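Side-chain contacts in acyl-CoA dehydrogenase (PDB 3NF4), which probably catalyses the FAD-dependent alpha,beta-dehydrogenation of acyl-CoA thioesters, passing the electrons removed to its bound flavin: residues A[363-366]-A[367-370]; A[356-359]-A[360-364]. One frame throughout, in Å; residues are numbered along the deposited sequence.

Contact 1. Residues A[363-366]-A[367-370]. With FAD (flavin-adenine dinucleotide), chain C.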
loop_
_atom_site.group_PDB
_atom_site.type_symbol
_atom_site.label_atom_id
_atom_site.label_comp_id
_atom_site.label_asym_id
_atom_site.label_seq_id
_atom_site.Cartn_x
_atom_site.Cartn_y
_atom_site.Cartn_z
ATOM N N GLU A 363 -10.319 -1.873 -18.705
ATOM C CA GLU A 363 -9.676 -0.776 -19.430
ATOM C C GLU A 363 -8.499 -0.147 -18.683
ATOM O O GLU A 363 -7.538 0.317 -19.308
ATOM C CB GLU A 363 -10.700 0.319 -19.802
ATOM C CG GLU A 363 -11.575 -0.088 -20.969
ATOM C CD GLU A 363 -12.876 0.733 -21.173
ATOM O OE1 GLU A 363 -13.116 1.781 -20.519
ATOM O OE2 GLU A 363 -13.679 0.298 -22.033
ATOM N N ALA A 364 -8.540 -0.146 -17.351
ATOM C CA ALA A 364 -7.510 0.575 -16.593
ATOM C C ALA A 364 -6.137 -0.120 -16.601
ATOM O O ALA A 364 -5.103 0.561 -16.531
ATOM C CB ALA A 364 -7.987 0.866 -15.119
ATOM N N LYS A 365 -6.139 -1.459 -16.665
ATOM C CA LYS A 365 -4.898 -2.251 -16.597
ATOM C C LYS A 365 -3.853 -1.859 -17.657
ATOM O O LYS A 365 -2.685 -1.732 -17.326
ATOM C CB LYS A 365 -5.180 -3.769 -16.642
ATOM C CG LYS A 365 -3.947 -4.646 -16.523
ATOM C CD LYS A 365 -3.219 -4.474 -15.149
ATOM C CE LYS A 365 -1.766 -4.037 -15.356
ATOM N NZ LYS A 365 -0.987 -3.869 -14.085
ATOM N N ILE A 366 -4.267 -1.661 -18.911
ATOM C CA ILE A 366 -3.309 -1.359 -20.021
ATOM C C ILE A 366 -2.683 0.051 -19.869
ATOM O O ILE A 366 -1.570 0.321 -20.327
ATOM C CB ILE A 366 -3.986 -1.518 -21.431
ATOM C CG1 ILE A 366 -2.972 -1.392 -22.612
ATOM C CG2 ILE A 366 -5.074 -0.470 -21.629
ATOM C CD1 ILE A 366 -1.698 -2.302 -22.534
ATOM N N MET A 367 -3.392 0.943 -19.198
ATOM C CA MET A 367 -2.881 2.279 -18.925
ATOM C C MET A 367 -1.602 2.287 -18.062
ATOM O O MET A 367 -0.703 3.155 -18.245
ATOM C CB MET A 367 -3.994 3.107 -18.287
ATOM C CG MET A 367 -4.359 4.280 -19.077
ATOM S SD MET A 367 -6.117 4.412 -19.323
ATOM C CE MET A 367 -6.276 3.817 -21.010
ATOM N N GLN A 368 -1.505 1.325 -17.146
ATOM C CA GLN A 368 -0.276 1.138 -16.368
ATOM C C GLN A 368 0.922 0.684 -17.254
ATOM O O GLN A 368 2.094 0.753 -16.818
ATOM C CB GLN A 368 -0.506 0.140 -15.219
ATOM C CG GLN A 368 -1.491 0.610 -14.117
ATOM C CD GLN A 368 -1.655 -0.413 -13.001
ATOM O OE1 GLN A 368 -2.181 -1.510 -13.218
ATOM N NE2 GLN A 368 -1.192 -0.056 -11.787
ATOM N N ILE A 369 0.613 0.255 -18.485
ATOM C CA ILE A 369 1.565 -0.408 -19.370
ATOM C C ILE A 369 2.030 0.443 -20.568
ATOM O O ILE A 369 3.232 0.573 -20.784
ATOM C CB ILE A 369 1.048 -1.806 -19.849
ATOM C CG1 ILE A 369 1.158 -2.825 -18.708
ATOM C CG2 ILE A 369 1.816 -2.296 -21.071
ATOM C CD1 ILE A 369 0.153 -3.967 -18.757
ATOM N N PHE A 370 1.125 1.020 -21.351
ATOM C CA PHE A 370 1.610 1.811 -22.486
ATOM C C PHE A 370 2.056 3.253 -22.171
ATOM O O PHE A 370 1.868 3.733 -21.058
ATOM C CB PHE A 370 0.706 1.713 -23.726
ATOM C CG PHE A 370 -0.707 2.237 -23.547
ATOM C CD1 PHE A 370 -1.727 1.730 -24.360
ATOM C CD2 PHE A 370 -1.017 3.222 -22.626
ATOM C CE1 PHE A 370 -3.053 2.180 -24.242
ATOM C CE2 PHE A 370 -2.337 3.692 -22.496
ATOM C CZ PHE A 370 -3.354 3.168 -23.311
HETATM P PA FAD C . 8.759 -5.096 -22.320
HETATM O O1A FAD C . 9.675 -3.973 -22.724
HETATM O O2A FAD C . 9.074 -6.469 -22.849
HETATM O O5B FAD C . 8.735 -5.190 -20.709
HETATM C C5B FAD C . 8.213 -6.295 -19.974
HETATM C C4B FAD C . 8.369 -6.025 -18.470
HETATM O O4B FAD C . 9.743 -5.780 -18.097
HETATM C C3B FAD C . 7.571 -4.800 -18.041
HETATM O O3B FAD C . 6.951 -5.070 -16.786
HETATM C C2B FAD C . 8.613 -3.710 -17.853
HETATM O O2B FAD C . 8.174 -2.687 -16.932
HETATM C C1B FAD C . 9.866 -4.506 -17.441
HETATM N N9A FAD C . 11.068 -3.745 -17.864
HETATM C C8A FAD C . 11.475 -3.520 -19.148
HETATM N N7A FAD C . 12.584 -2.749 -19.125
HETATM C C5A FAD C . 12.874 -2.497 -17.826
HETATM C C6A FAD C . 13.884 -1.781 -17.188
HETATM N N6A FAD C . 14.829 -1.151 -17.927
HETATM N N1A FAD C . 13.906 -1.719 -15.822
HETATM C C2A FAD C . 12.963 -2.338 -15.085
HETATM N N3A FAD C . 11.974 -3.023 -15.685
HETATM C C4A FAD C . 11.911 -3.117 -17.037
HETATM N N1 FAD C . 3.502 1.589 -29.286
HETATM C C2 FAD C . 3.675 2.594 -30.199
HETATM O O2 FAD C . 4.829 2.967 -30.536
HETATM N N3 FAD C . 2.598 3.209 -30.757
HETATM C C4 FAD C . 1.332 2.848 -30.422
HETATM O O4 FAD C . 0.366 3.442 -30.966
HETATM C C4X FAD C . 1.132 1.822 -29.479
HETATM N N5 FAD C . -0.126 1.433 -29.138
HETATM C C5X FAD C . -0.294 0.419 -28.248
HETATM C C6 FAD C . -1.585 0.017 -27.901
HETATM C C7 FAD C . -1.789 -1.021 -26.991
HETATM C C7M FAD C . -3.203 -1.425 -26.644
HETATM C C8 FAD C . -0.673 -1.652 -26.428
HETATM C C8M FAD C . -0.770 -2.780 -25.434
HETATM C C9 FAD C . 0.611 -1.241 -26.775
HETATM C C9A FAD C . 0.825 -0.211 -27.678
HETATM N N10 FAD C . 2.091 0.170 -27.996
HETATM C C10 FAD C . 2.257 1.175 -28.910
HETATM C "C1'" FAD C . 3.277 -0.511 -27.391
HETATM C "C2'" FAD C . 3.535 -0.176 -25.898
HETATM O "O2'" FAD C . 4.019 1.177 -25.777
HETATM C "C3'" FAD C . 4.449 -1.227 -25.201
HETATM O "O3'" FAD C . 3.721 -2.461 -25.143
HETATM C "C4'" FAD C . 4.946 -0.911 -23.772
HETATM O "O4'" FAD C . 5.475 0.424 -23.672
HETATM C "C5'" FAD C . 5.985 -1.887 -23.157
HETATM O "O5'" FAD C . 6.864 -2.609 -24.055
HETATM P P FAD C . 6.783 -4.228 -24.170
HETATM O O1P FAD C . 5.334 -4.622 -24.402
HETATM O O2P FAD C . 7.807 -4.739 -25.145
HETATM O O3P FAD C . 7.225 -4.694 -22.677
#
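Ile-366 meets the residues that follow it with both its carbonyl and its side chain. Its O takes two N-H groups: Phe-370 N at 3.0 Å, nearly in line with the C=O bond, and Ile-369 N at 2.9 Å, from well above the carbonyl plane. With CG1 anti to the backbone N (chi1 -173°), the side chain runs forward, and CG1 rests 3.8 Å from Phe-370 CD1 while Ile-366 CD1 lies 3.8 Å from Ile-369 CG2. Here helix 357-367 of the C-terminal helical domain of the acyl-CoA dehydrogenase fold gives way to a loop that borders the flavin. Phe-370 turns its ring edge to the isoalloxazine, CD1 being 3.8 Å from FAD C7, and the carbonyl O of Ile-366 sits over one face of the ring. On another side of the chain, Lys-365 bends at chi2 and chi3 to bring NZ within 2.8 Å of Gln-368 OE1, approaching from 51° out of the amide's carbonyl plane. The ammonium also donates to Gln-344 OE1 and Thr-340 O of the second subunit. Met-367 folds back instead, its CB 3.3 Å from Ala-364 O, and its side chain packs on Ile-254 and Val-96.

Contact 2. Residues A[356-359]-A[360-364]; sequences RVER and YMREA
Glu-358 and Arg-362, one helical turn apart, form a side-on, two-pronged salt bridge: NE of Arg-362 reaches OE2 of Glu-358 at 2.8 Å, and its NH2 reaches OE1 at 2.9 Å. This is an i to i+4 ion pair on the early turns of helix 357-367, in the C-terminal helical domain of the acyl-CoA dehydrogenase fold. Both oxygens are met on their syn sides and lie almost in the guanidinium plane; the carboxylate plane is turned 22° from it, so the groups are only roughly coplanar. Glu-358 places CG between its backbone N and carbonyl carbon (chi1 70°) and bends again at chi2, which swings the carboxylate out beside the helix, and Arg-362, bent at chi3, reaches back to it. Close packing continues at Tyr-360, where the carbonyl O of Arg-356 accepts from Tyr-360 N at 3.2 Å and also sits over one face of the phenol ring, while Arg-356 CB comes within 4.0 Å of Tyr-360 CZ. Leu-261 and Ala-264 of helix 247-274 pack against the same side chain.

The looser part lies where water supplements or replaces direct contact, notably at the partly exposed Arg-356. Arg-356 NE and Arg-359 NH2 share Asp-40 OD1 in salt bridges, and Arg-356 NH1 pairs with Asp-36 OD2. Arg-359 NH1 also pairs with Glu-363 OE2, at 3.2 Å, with their planes 56° apart, and a water hydrogen-bonded to Glu-363 OE1 adds a weak link to the same nitrogen. A second water, in the plane of the Tyr-360 ring, bridges to Arg-356 NH1 and stands 2.7 Å from Tyr-360 OH.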
loop_
_atom_site.group_PDB
_atom_site.type_symbol
_atom_site.label_atom_id
_atom_site.label_comp_id
_atom_site.label_asym_id
_atom_site.label_seq_id
_atom_site.Cartn_x
_atom_site.Cartn_y
_atom_site.Cartn_z
ATOM N N ARG A 356 -21.501 -1.098 -16.054
ATOM C CA ARG A 356 -20.258 -0.677 -16.729
ATOM C C ARG A 356 -18.932 -0.898 -15.944
ATOM O O ARG A 356 -17.864 -0.951 -16.540
ATOM C CB ARG A 356 -20.386 0.798 -17.129
ATOM C CG ARG A 356 -21.341 1.046 -18.291
ATOM C CD ARG A 356 -21.350 2.531 -18.682
ATOM N NE ARG A 356 -22.051 2.768 -19.947
ATOM C CZ ARG A 356 -22.368 3.970 -20.437
ATOM N NH1 ARG A 356 -22.060 5.073 -19.769
ATOM N NH2 ARG A 356 -23.011 4.072 -21.595
ATOM N N VAL A 357 -18.999 -1.014 -14.617
ATOM C CA VAL A 357 -17.781 -1.031 -13.783
ATOM C C VAL A 357 -16.793 -2.202 -14.078
ATOM O O VAL A 357 -15.578 -2.038 -13.925
ATOM C CB VAL A 357 -18.093 -0.886 -12.267
ATOM C CG1 VAL A 357 -18.680 0.482 -12.001
ATOM C CG2 VAL A 357 -19.072 -1.980 -11.783
ATOM N N GLU A 358 -17.313 -3.348 -14.536
ATOM C CA GLU A 358 -16.427 -4.474 -14.880
ATOM C C GLU A 358 -15.620 -4.159 -16.139
ATOM O O GLU A 358 -14.447 -4.541 -16.236
ATOM C CB GLU A 358 -17.181 -5.802 -14.997
ATOM C CG GLU A 358 -18.116 -5.907 -16.229
ATOM C CD GLU A 358 -17.372 -6.294 -17.528
ATOM O OE1 GLU A 358 -17.887 -5.976 -18.639
ATOM O OE2 GLU A 358 -16.268 -6.890 -17.410
ATOM N N ARG A 359 -16.225 -3.427 -17.082
ATOM C CA ARG A 359 -15.475 -2.939 -18.244
ATOM C C ARG A 359 -14.385 -1.903 -17.849
ATOM O O ARG A 359 -13.253 -1.951 -18.368
ATOM C CB ARG A 359 -16.434 -2.362 -19.299
ATOM C CG ARG A 359 -15.727 -1.667 -20.480
ATOM C CD ARG A 359 -16.657 -1.423 -21.735
ATOM N NE ARG A 359 -17.805 -0.529 -21.473
ATOM C CZ ARG A 359 -17.775 0.806 -21.516
ATOM N NH1 ARG A 359 -16.662 1.481 -21.803
ATOM N NH2 ARG A 359 -18.885 1.492 -21.274
ATOM N N TYR A 360 -14.729 -0.972 -16.947
ATOM C CA TYR A 360 -13.788 0.102 -16.546
ATOM C C TYR A 360 -12.519 -0.490 -15.920
ATOM O O TYR A 360 -11.415 -0.048 -16.238
ATOM C CB TYR A 360 -14.447 1.154 -15.616
ATOM C CG TYR A 360 -15.544 2.033 -16.269
ATOM C CD1 TYR A 360 -15.588 2.242 -17.655
ATOM C CD2 TYR A 360 -16.520 2.661 -15.489
ATOM C CE1 TYR A 360 -16.582 3.030 -18.244
ATOM C CE2 TYR A 360 -17.496 3.430 -16.055
ATOM C CZ TYR A 360 -17.521 3.622 -17.436
ATOM O OH TYR A 360 -18.498 4.423 -17.983
ATOM N N MET A 361 -12.687 -1.499 -15.064
ATOM C CA MET A 361 -11.585 -2.277 -14.508
ATOM C C MET A 361 -10.664 -2.956 -15.537
ATOM O O MET A 361 -9.459 -2.991 -15.351
ATOM C CB MET A 361 -12.111 -3.315 -13.504
ATOM C CG MET A 361 -11.011 -3.960 -12.712
ATOM S SD MET A 361 -11.610 -5.077 -11.421
ATOM C CE MET A 361 -10.115 -6.014 -11.081
ATOM N N ARG A 362 -11.233 -3.512 -16.594
ATOM C CA ARG A 362 -10.459 -4.113 -17.684
ATOM C C ARG A 362 -9.714 -3.034 -18.522
ATOM O O ARG A 362 -8.577 -3.250 -18.947
ATOM C CB ARG A 362 -11.358 -5.001 -18.594
ATOM C CG ARG A 362 -11.974 -6.240 -17.884
ATOM C CD ARG A 362 -12.747 -7.141 -18.869
ATOM N NE ARG A 362 -14.098 -6.651 -19.191
ATOM C CZ ARG A 362 -14.484 -6.151 -20.370
ATOM N NH1 ARG A 362 -13.627 -6.026 -21.380
ATOM N NH2 ARG A 362 -15.741 -5.741 -20.549
ATOM N N GLU A 363 -10.319 -1.873 -18.705
ATOM C CA GLU A 363 -9.676 -0.776 -19.430
ATOM C C GLU A 363 -8.499 -0.147 -18.683
ATOM O O GLU A 363 -7.538 0.317 -19.308
ATOM C CB GLU A 363 -10.700 0.319 -19.802
ATOM C CG GLU A 363 -11.575 -0.088 -20.969
ATOM C CD GLU A 363 -12.876 0.733 -21.173
ATOM O OE1 GLU A 363 -13.116 1.781 -20.519
ATOM O OE2 GLU A 363 -13.679 0.298 -22.033
ATOM N N ALA A 364 -8.540 -0.146 -17.351
ATOM C CA ALA A 364 -7.510 0.575 -16.593
ATOM C C ALA A 364 -6.137 -0.120 -16.601
ATOM O O ALA A 364 -5.103 0.561 -16.531
ATOM C CB ALA A 364 -7.987 0.866 -15.119
HETATM O O HOH W 1 -20.650 5.530 -16.822
HETATM O O HOH W 2 -14.837 3.822 -21.283
#

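Both contacts use helix 357-367, contact 1 running on into the loop that follows it; they overlap at Glu-363 and Ala-364, with centres 11 Å apart. Contact 1 is the deeper, its centre about 11 Å from that of the chain against about 18 Å for contact 2, although both are largely buried. Chemistry follows place: beside the flavin, apolar branches and an aromatic edge dominate, with one lysine-glutamine bond at the subunit boundary; farther out, the helix carries arginine-carboxylate pairs, one of them joined by a water as well. Both contacts lean on helices 247-274 and 321-346, and both meet the second subunit, whose Tyr-351 packs on Ile-366 and hydrogen-bonds to Arg-362 O.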